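PDB 4CVU: beta-mannosidase from Trichoderma harzianum, which probably hydrolyses terminal beta-D-mannose residues from the non-reducing ends of oligosaccharides, as a family 2 glycoside hydrolase. Local coordinates for residues Q240-A245 against N523-N528; T519-V524 against I532-C537. All blocks are in the same frame, centred on the assembly; numbering follows the deposited sequence.

Contact 1. Residues Q240-A245 against N523-N528; sequences QFNNFA and NVLAAN. With MAN (alpha-D-mannopyranose), chain E; NAG (2-acetamido-2-deoxy-beta-D-glucopyranose), chain B; NAG (2-acetamido-2-deoxy-beta-D-glucopyranose), chain C.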
loop_
_atom_site.group_PDB
_atom_site.type_symbol
_atom_site.label_atom_id
_atom_site.label_comp_id
_atom_site.label_asym_id
_atom_site.label_seq_id
_atom_site.Cartn_x
_atom_site.Cartn_y
_atom_site.Cartn_z
ATOM N N GLN A 240 26.474 -42.359 29.907
ATOM C CA GLN A 240 25.680 -42.031 28.703
ATOM C C GLN A 240 26.574 -41.649 27.540
ATOM O O GLN A 240 27.520 -40.876 27.693
ATOM C CB GLN A 240 24.672 -40.898 28.993
ATOM C CG GLN A 240 23.823 -40.435 27.796
ATOM C CD GLN A 240 22.741 -39.429 28.180
ATOM O OE1 GLN A 240 22.603 -39.016 29.340
ATOM N NE2 GLN A 240 21.928 -39.039 27.177
ATOM N N PHE A 241 26.231 -42.140 26.366
ATOM C CA PHE A 241 26.843 -41.690 25.134
ATOM C C PHE A 241 25.815 -41.239 24.082
ATOM O O PHE A 241 24.665 -41.630 24.136
ATOM C CB PHE A 241 27.720 -42.795 24.556
ATOM C CG PHE A 241 28.443 -42.387 23.304
ATOM C CD1 PHE A 241 29.481 -41.476 23.356
ATOM C CD2 PHE A 241 28.037 -42.853 22.075
ATOM C CE1 PHE A 241 30.135 -41.095 22.204
ATOM C CE2 PHE A 241 28.680 -42.461 20.927
ATOM C CZ PHE A 241 29.736 -41.589 20.994
ATOM N N ASN A 242 26.238 -40.447 23.123
ATOM C CA ASN A 242 25.347 -39.973 22.087
ATOM C C ASN A 242 24.705 -41.102 21.301
ATOM O O ASN A 242 25.365 -42.040 20.920
ATOM C CB ASN A 242 26.119 -39.057 21.145
ATOM C CG ASN A 242 27.003 -38.073 21.884
ATOM O OD1 ASN A 242 28.011 -38.435 22.469
ATOM N ND2 ASN A 242 26.634 -36.838 21.849
ATOM N N ASN A 243 23.408 -40.988 21.061
ATOM C CA ASN A 243 22.687 -41.906 20.189
ATOM C C ASN A 243 22.344 -43.277 20.806
ATOM O O ASN A 243 21.805 -44.132 20.155
ATOM C CB ASN A 243 23.425 -42.067 18.852
ATOM C CG ASN A 243 23.334 -40.824 17.974
ATOM O OD1 ASN A 243 22.500 -40.775 17.101
ATOM N ND2 ASN A 243 24.137 -39.833 18.224
ATOM N N PHE A 244 22.640 -43.467 22.087
ATOM C CA PHE A 244 22.333 -44.714 22.797
ATOM C C PHE A 244 21.483 -44.409 24.045
ATOM O O PHE A 244 21.691 -43.383 24.729
ATOM C CB PHE A 244 23.627 -45.444 23.199
ATOM C CG PHE A 244 24.389 -46.006 22.034
ATOM C CD1 PHE A 244 25.310 -45.243 21.374
ATOM C CD2 PHE A 244 24.166 -47.297 21.593
ATOM C CE1 PHE A 244 26.020 -45.738 20.289
ATOM C CE2 PHE A 244 24.857 -47.804 20.505
ATOM C CZ PHE A 244 25.777 -47.025 19.841
ATOM N N ALA A 245 20.495 -45.262 24.298
ATOM C CA ALA A 245 19.573 -45.060 25.409
ATOM C C ALA A 245 20.343 -45.117 26.733
ATOM O O ALA A 245 21.018 -46.093 26.980
ATOM C CB ALA A 245 18.518 -46.138 25.396
ATOM N N ASN A 523 32.555 -35.867 15.669
ATOM C CA ASN A 523 33.627 -35.759 16.675
ATOM C C ASN A 523 33.554 -34.476 17.457
ATOM O O ASN A 523 33.665 -34.504 18.650
ATOM C CB ASN A 523 35.024 -35.933 16.070
ATOM C CG ASN A 523 35.469 -37.360 16.142
ATOM O OD1 ASN A 523 35.706 -37.859 17.243
ATOM N ND2 ASN A 523 35.544 -38.048 15.000
ATOM N N VAL A 524 33.303 -33.359 16.781
ATOM C CA VAL A 524 33.160 -32.063 17.483
ATOM C C VAL A 524 31.985 -32.065 18.469
ATOM O O VAL A 524 32.122 -31.617 19.617
ATOM C CB VAL A 524 33.002 -30.885 16.516
ATOM C CG1 VAL A 524 32.639 -29.605 17.264
ATOM C CG2 VAL A 524 34.276 -30.650 15.731
ATOM N N LEU A 525 30.833 -32.579 18.063
ATOM C CA LEU A 525 29.682 -32.665 18.984
ATOM C C LEU A 525 29.968 -33.588 20.185
ATOM O O LEU A 525 29.658 -33.243 21.342
ATOM C CB LEU A 525 28.448 -33.198 18.275
ATOM C CG LEU A 525 27.241 -33.500 19.172
ATOM C CD1 LEU A 525 26.819 -32.277 19.972
ATOM C CD2 LEU A 525 26.082 -33.975 18.317
ATOM N N ALA A 526 30.472 -34.781 19.872
ATOM C CA ALA A 526 30.823 -35.755 20.901
ATOM C C ALA A 526 31.884 -35.232 21.895
ATOM O O ALA A 526 31.815 -35.529 23.092
ATOM C CB ALA A 526 31.274 -37.079 20.290
ATOM N N ALA A 527 32.808 -34.427 21.409
ATOM C CA ALA A 527 33.772 -33.781 22.277
ATOM C C ALA A 527 33.112 -32.839 23.281
ATOM O O ALA A 527 33.636 -32.623 24.370
ATOM C CB ALA A 527 34.779 -33.022 21.447
ATOM N N ASN A 528 31.967 -32.264 22.917
ATOM C CA ASN A 528 31.325 -31.201 23.726
ATOM C C ASN A 528 29.955 -31.527 24.310
ATOM O O ASN A 528 29.341 -30.679 24.973
ATOM C CB ASN A 528 31.281 -29.914 22.893
ATOM C CG ASN A 528 32.669 -29.304 22.720
ATOM O OD1 ASN A 528 33.185 -28.654 23.624
ATOM N ND2 ASN A 528 33.267 -29.514 21.561
HETATM C C1 MAN E . 40.527 -37.376 18.704
HETATM C C2 MAN E . 40.505 -38.136 17.388
HETATM C C3 MAN E . 39.079 -38.613 17.046
HETATM C C4 MAN E . 38.590 -39.481 18.210
HETATM C C5 MAN E . 38.625 -38.626 19.481
HETATM C C6 MAN E . 38.170 -39.368 20.722
HETATM O O2 MAN E . 41.369 -39.275 17.598
HETATM O O3 MAN E . 39.077 -39.395 15.848
HETATM O O4 MAN E . 37.301 -40.052 17.903
HETATM O O5 MAN E . 39.958 -38.175 19.748
HETATM O O6 MAN E . 38.284 -38.502 21.862
HETATM C C1 NAG B . 36.698 -32.529 26.047
HETATM C C2 NAG B . 37.768 -31.660 25.376
HETATM C C3 NAG B . 37.904 -32.056 23.922
HETATM C C4 NAG B . 38.096 -33.547 23.781
HETATM C C5 NAG B . 37.026 -34.305 24.571
HETATM C C6 NAG B . 37.226 -35.824 24.511
HETATM C C7 NAG B . 37.846 -29.516 26.550
HETATM C C8 NAG B . 37.445 -28.072 26.601
HETATM N N2 NAG B . 37.463 -30.253 25.512
HETATM O O3 NAG B . 39.040 -31.445 23.362
HETATM O O4 NAG B . 37.932 -33.952 22.435
HETATM O O5 NAG B . 37.011 -33.889 25.910
HETATM O O6 NAG B . 38.587 -36.133 24.821
HETATM O O7 NAG B . 38.534 -29.957 27.472
HETATM C C1 NAG C . 33.398 -32.155 30.147
HETATM C C2 NAG C . 34.071 -33.509 29.929
HETATM C C3 NAG C . 35.421 -33.305 29.273
HETATM C C4 NAG C . 35.251 -32.532 27.951
HETATM C C5 NAG C . 34.457 -31.253 28.215
HETATM C C6 NAG C . 34.062 -30.460 26.973
HETATM C C7 NAG C . 33.475 -35.260 31.533
HETATM C C8 NAG C . 33.696 -35.836 32.904
HETATM N N2 NAG C . 34.185 -34.186 31.216
HETATM O O3 NAG C . 35.977 -34.574 29.033
HETATM O O4 NAG C . 36.515 -32.183 27.424
HETATM O O5 NAG C . 33.259 -31.538 28.890
HETATM O O6 NAG C . 33.515 -29.228 27.415
HETATM O O7 NAG C . 32.673 -35.798 30.775
HETATM O O HOH W 1 30.363 -37.739 24.012
#
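Asn242 is the residue of the 240-245 loop that turns toward helix 506-528, and its carboxamide meets two successive helix residues. OD1 of Asn242 lies 4.2 Å from CB of Ala526, while ND2 approaches CG of Leu525 at 4.3 Å, so the direct contact is van der Waals in kind. A water 2.9 Å from OD1 of Asn242 and 2.8 Å from the carbonyl O of Ala526 can donate to either and may bridge loop and helix, though it has other acceptors to share its protons with. The amide is anchored from beyond the two segments, since ND2 of Asn242 donates to the backbone O of Ser529 and of Ile532, in the chain that follows the segment 523-528.

The torsion of Asn242, with CG anti to the carbonyl carbon (chi1 -45°), folds the amide back over Phe241, where OD1 stands 3.4 Å above one ring face, offset toward the rim. Phe244 sets CD1 at the edge of that ring. Both phenylalanines belong to a type II beta turn, Phe241 to Phe244, which presents Asn242 at its second position; the closing bond from Phe244 N to Phe241 O is weak.

On the helix, Asn528 ND2 donates to Val524 O at 3.1 Å with an N-H...O angle of 164°, while Arg473 engages its OD1. Sugars of a glycan attached to the protein also touch this helix: mannose O4 donates to Asn523 OD1 at 2.8 Å, and CB of Ala527 is 3.4 Å from O4 of an N-acetylglucosamine (chain B). In family 2 terms, this is an interdomain contact, in which a hairpin loop of the immunoglobulin-like beta-sandwich, between strands 227-237 and 252-261, meets the C-terminal part of an outer helix of the catalytic (beta/alpha)8 barrel.

Contact 2. Residues T519-V524 against I532-C537; sequences TTLFNV and ISYSPC. With MAN (alpha-D-mannopyranose), chain E.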
loop_
_atom_site.group_PDB
_atom_site.type_symbol
_atom_site.label_atom_id
_atom_site.label_comp_id
_atom_site.label_asym_id
_atom_site.label_seq_id
_atom_site.Cartn_x
_atom_site.Cartn_y
_atom_site.Cartn_z
ATOM N N THR A 519 32.903 -37.418 10.259
ATOM C CA THR A 519 34.233 -37.454 10.874
ATOM C C THR A 519 34.510 -36.147 11.628
ATOM O O THR A 519 34.801 -36.186 12.801
ATOM C CB THR A 519 35.336 -37.769 9.834
ATOM O OG1 THR A 519 34.976 -38.922 9.060
ATOM C CG2 THR A 519 36.677 -38.053 10.512
ATOM N N THR A 520 34.358 -34.992 10.995
ATOM C CA THR A 520 34.660 -33.724 11.689
ATOM C C THR A 520 33.540 -33.367 12.663
ATOM O O THR A 520 33.762 -33.261 13.871
ATOM C CB THR A 520 34.851 -32.556 10.716
ATOM O OG1 THR A 520 35.819 -32.907 9.735
ATOM C CG2 THR A 520 35.320 -31.298 11.448
ATOM N N LEU A 521 32.333 -33.219 12.126
ATOM C CA LEU A 521 31.201 -32.733 12.919
ATOM C C LEU A 521 30.757 -33.668 14.063
ATOM O O LEU A 521 30.511 -33.196 15.164
ATOM C CB LEU A 521 30.023 -32.366 12.006
ATOM C CG LEU A 521 29.945 -30.911 11.495
ATOM C CD1 LEU A 521 31.263 -30.297 11.091
ATOM C CD2 LEU A 521 28.968 -30.799 10.348
ATOM N N PHE A 522 30.627 -34.966 13.826
ATOM C CA PHE A 522 30.222 -35.849 14.944
ATOM C C PHE A 522 31.272 -35.862 16.051
ATOM O O PHE A 522 30.933 -35.908 17.229
ATOM C CB PHE A 522 29.946 -37.295 14.504
ATOM C CG PHE A 522 29.466 -38.196 15.628
ATOM C CD1 PHE A 522 28.355 -37.846 16.380
ATOM C CD2 PHE A 522 30.114 -39.397 15.917
ATOM C CE1 PHE A 522 27.875 -38.661 17.400
ATOM C CE2 PHE A 522 29.653 -40.222 16.939
ATOM C CZ PHE A 522 28.536 -39.851 17.690
ATOM N N ASN A 523 32.555 -35.867 15.669
ATOM C CA ASN A 523 33.627 -35.759 16.675
ATOM C C ASN A 523 33.554 -34.476 17.457
ATOM O O ASN A 523 33.665 -34.504 18.650
ATOM C CB ASN A 523 35.024 -35.933 16.070
ATOM C CG ASN A 523 35.469 -37.360 16.142
ATOM O OD1 ASN A 523 35.706 -37.859 17.243
ATOM N ND2 ASN A 523 35.544 -38.048 15.000
ATOM N N VAL A 524 33.303 -33.359 16.781
ATOM C CA VAL A 524 33.160 -32.063 17.483
ATOM C C VAL A 524 31.985 -32.065 18.469
ATOM O O VAL A 524 32.122 -31.617 19.617
ATOM C CB VAL A 524 33.002 -30.885 16.516
ATOM C CG1 VAL A 524 32.639 -29.605 17.264
ATOM C CG2 VAL A 524 34.276 -30.650 15.731
ATOM N N ILE A 532 23.372 -35.167 23.753
ATOM C CA ILE A 532 22.603 -34.847 22.546
ATOM C C ILE A 532 22.977 -35.748 21.375
ATOM O O ILE A 532 24.127 -35.738 20.939
ATOM C CB ILE A 532 22.805 -33.399 22.125
ATOM C CG1 ILE A 532 22.384 -32.450 23.265
ATOM C CG2 ILE A 532 22.010 -33.117 20.847
ATOM C CD1 ILE A 532 20.972 -32.633 23.770
ATOM N N SER A 533 21.991 -36.490 20.862
ATOM C CA SER A 533 22.200 -37.412 19.731
ATOM C C SER A 533 22.335 -36.677 18.386
ATOM O O SER A 533 22.014 -35.493 18.272
ATOM C CB SER A 533 21.043 -38.397 19.618
ATOM O OG SER A 533 20.843 -39.100 20.804
ATOM N N TYR A 534 22.769 -37.406 17.365
ATOM C CA TYR A 534 23.195 -36.795 16.134
ATOM C C TYR A 534 22.778 -37.603 14.957
ATOM O O TYR A 534 22.656 -38.837 15.017
ATOM C CB TYR A 534 24.730 -36.634 16.088
ATOM C CG TYR A 534 25.264 -35.926 14.846
ATOM C CD1 TYR A 534 25.127 -34.551 14.694
ATOM C CD2 TYR A 534 25.925 -36.634 13.845
ATOM C CE1 TYR A 534 25.598 -33.898 13.570
ATOM C CE2 TYR A 534 26.426 -35.989 12.713
ATOM C CZ TYR A 534 26.254 -34.617 12.578
ATOM O OH TYR A 534 26.721 -33.960 11.467
ATOM N N SER A 535 22.563 -36.890 13.863
ATOM C CA SER A 535 22.406 -37.508 12.584
ATOM C C SER A 535 23.106 -36.606 11.577
ATOM O O SER A 535 23.018 -35.367 11.688
ATOM C CB SER A 535 20.910 -37.654 12.255
ATOM O OG SER A 535 20.727 -38.123 10.933
ATOM N N PRO A 536 23.801 -37.213 10.608
ATOM C CA PRO A 536 24.538 -36.404 9.655
ATOM C C PRO A 536 23.635 -35.584 8.700
ATOM O O PRO A 536 24.116 -34.641 8.085
ATOM C CB PRO A 536 25.379 -37.418 8.893
ATOM C CG PRO A 536 24.694 -38.724 9.085
ATOM C CD PRO A 536 23.955 -38.657 10.370
ATOM N N CYS A 537 22.349 -35.951 8.574
ATOM C CA CYS A 537 21.384 -35.097 7.851
ATOM C C CYS A 537 19.961 -35.366 8.281
ATOM O O CYS A 537 19.667 -36.362 8.961
ATOM C CB CYS A 537 21.509 -35.248 6.343
ATOM S SG CYS A 537 21.271 -36.954 5.804
HETATM C C1 MAN E . 40.527 -37.376 18.704
HETATM C C2 MAN E . 40.505 -38.136 17.388
HETATM C C3 MAN E . 39.079 -38.613 17.046
HETATM C C4 MAN E . 38.590 -39.481 18.210
HETATM C C5 MAN E . 38.625 -38.626 19.481
HETATM C C6 MAN E . 38.170 -39.368 20.722
HETATM O O2 MAN E . 41.369 -39.275 17.598
HETATM O O3 MAN E . 39.077 -39.395 15.848
HETATM O O4 MAN E . 37.301 -40.052 17.903
HETATM O O5 MAN E . 39.958 -38.175 19.748
HETATM O O6 MAN E . 38.284 -38.502 21.862
#
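Tyr534 reaches from its short strand to helix 506-528 and lies against Phe522 and Leu521. Its CG is anti to the backbone N (chi1 -177°), and Phe522 has the same first torsion, each extending its ring away from its own backbone N. The two side chains pass each other in opposite directions. Their planes are inclined by only 27°, yet the centroids stand 5.8 Å apart and the rings barely overlap: the closest atoms are Phe522 CD1 and Tyr534 CD2, 3.7 Å apart, and they approach obliquely. CB of Tyr534 fills the next position, 3.8 Å from Phe522 CD1. Leu521 takes the far end of the tyrosine, with its CB 3.7 Å from Tyr534 OH, a hydroxyl that is hydrogen-bonded to the carbonyl of Phe517 one turn earlier.

The packing belongs to a beta-alpha-beta unit of the (beta/alpha)8 barrel: strand 481-485 is followed by helices 490-501 and 506-528 and then by strand 534-535, parallel to it, and Tyr534 also touches Trp484 on the neighbouring strand.

Away from the barrel strand, Asn523 turns its amide back along the helix, where ND2 donates to Thr519 O at 3.0 Å, in the carbonyl plane and on a lone pair. With an alanine in place of Asn523, the mannose O4 would probably lose its acceptor and Thr519 O this side-chain donor. Thr519 itself is tied by OG1 to the carbonyl of Pro551.

Contacts 1 and 2 lie on overlapping parts of helix 506-528, sharing Asn523 and Val524, with centres about 8 Å apart. They also join directly through their other segments: the hydrogen bond from Asn242 ND2 to Ile532 O, 2.9 Å long, ties them, and a weaker one runs from Asn243 N to Ser533 OG at 3.2 Å. The sandwich loop of contact 1 therefore binds the chain leading into the barrel strand of contact 2, and Phe241 of the loop also packs on Phe522 of contact 2. The glycan lies beside this part of the helix: its alpha-mannose is held by the shared Asn523, and a beta-mannose is about 7 Å from the side chain of Ala526 and about 10 Å from that of Phe522.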